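Cow rumen GH26 endo-mannanase (Metagenome, PDB 6UEH) probably hydrolyses internal beta-1,4-mannosidic linkages of mannans such as galactomannan, as an endo-acting member of glycoside hydrolase family 26. Local coordinates at residues T271-C274 and I275-G278. Numbering follows the deposited sequence.
Sequences TADC and IKKG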
# COMPACT_ATOMS: atom_id res chain seq x y z
N THR A 271 14.19 0.11 21.47
CA THR A 271 12.99 0.63 20.82
C THR A 271 11.78 0.67 21.75
O THR A 271 11.08 1.68 21.82
CB THR A 271 12.64 -0.20 19.57
OG1 THR A 271 13.64 -0.00 18.57
CG2 THR A 271 11.28 0.21 19.01
N ALA A 272 11.54 -0.42 22.47
CA ALA A 272 10.37 -0.53 23.34
C ALA A 272 10.39 0.51 24.46
O ALA A 272 9.33 0.89 24.97
CB ALA A 272 10.28 -1.93 23.92
N ASP A 273 11.57 0.97 24.84
CA ASP A 273 11.70 1.89 25.97
C ASP A 273 11.41 3.34 25.60
O ASP A 273 11.28 4.19 26.49
CB ASP A 273 13.09 1.78 26.59
CG ASP A 273 13.24 0.55 27.46
OD1 ASP A 273 12.21 -0.05 27.82
OD2 ASP A 273 14.39 0.19 27.80
N CYS A 274 11.30 3.65 24.31
CA CYS A 274 11.10 5.03 23.90
C CYS A 274 9.75 5.56 24.37
O CYS A 274 9.53 6.77 24.41
CB CYS A 274 11.23 5.18 22.38
SG CYS A 274 9.82 4.59 21.42
N ILE A 275 8.84 4.66 24.72
CA ILE A 275 7.54 5.06 25.25
C ILE A 275 7.41 4.73 26.73
O ILE A 275 6.31 4.70 27.28
CB ILE A 275 6.39 4.38 24.48
CG1 ILE A 275 6.53 2.86 24.53
CG2 ILE A 275 6.37 4.87 23.03
CD1 ILE A 275 5.41 2.12 23.84
N LYS A 276 8.54 4.48 27.38
CA LYS A 276 8.54 4.18 28.81
C LYS A 276 9.14 5.31 29.62
O LYS A 276 10.32 5.66 29.46
CB LYS A 276 9.30 2.87 29.08
CG LYS A 276 8.55 1.63 28.61
CD LYS A 276 9.26 0.36 29.04
CE LYS A 276 8.47 -0.87 28.62
NZ LYS A 276 7.13 -0.93 29.27
N LYS A 277 8.32 5.88 30.50
CA LYS A 277 8.70 6.97 31.39
C LYS A 277 9.98 6.67 32.19
O LYS A 277 10.12 5.60 32.77
CB LYS A 277 7.57 7.27 32.37
CG LYS A 277 7.84 8.45 33.28
CD LYS A 277 7.97 9.72 32.46
CE LYS A 277 8.12 10.95 33.36
NZ LYS A 277 8.35 12.15 32.53
N GLY A 278 10.90 7.63 32.22
CA GLY A 278 12.07 7.53 33.07
C GLY A 278 13.29 6.94 32.39
O GLY A 278 14.33 6.75 33.02
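The carbonyl oxygen of Asp273 is gripped twice: Lys276 N donates to Asp273 O at 2.9 Å, closing the turn Asp273-Lys276, and the hydroxyl of Thr279 is shared between this oxygen and Lys276 O. Two residues back, Cys274 N bonds Thr271 O at 3.2 Å, an i to i+3 bond closing the 3-10 segment 271-273; the Lys276 bond makes a separate i to i+3 turn, and the backbone is extended at Lys276 and Lys277. With CG beside the backbone N (chi1 -72°), the Lys276 chain runs out between Ala272 O and the Asp273 carboxylate. Its aliphatic part crosses the acid obliquely, and CD lies 3.2 Å from Asp273 OD1. The bend at chi4 carries Lys276 NZ away, to 5.4 Å from Asp273 OD1, too far for a salt bridge, though the opposite charges probably attract weakly. Ile275 reaches two ways: CG1 lies 3.5 Å from Ala272 O, while CG2 packs 3.8 Å from Cys274 SG. The buried Cys274 side chain packs against Phe269, Trp328, Trp285 and Ile340. This surface turn in the catalytic TIM-barrel domain leads into helix 280-301, whose Asn282 bonds Cys274 O; Ile275 meets Glu339 and Tyr343 of helix 334-351, the helix that Thr271 and Cys274 touch at Ile340.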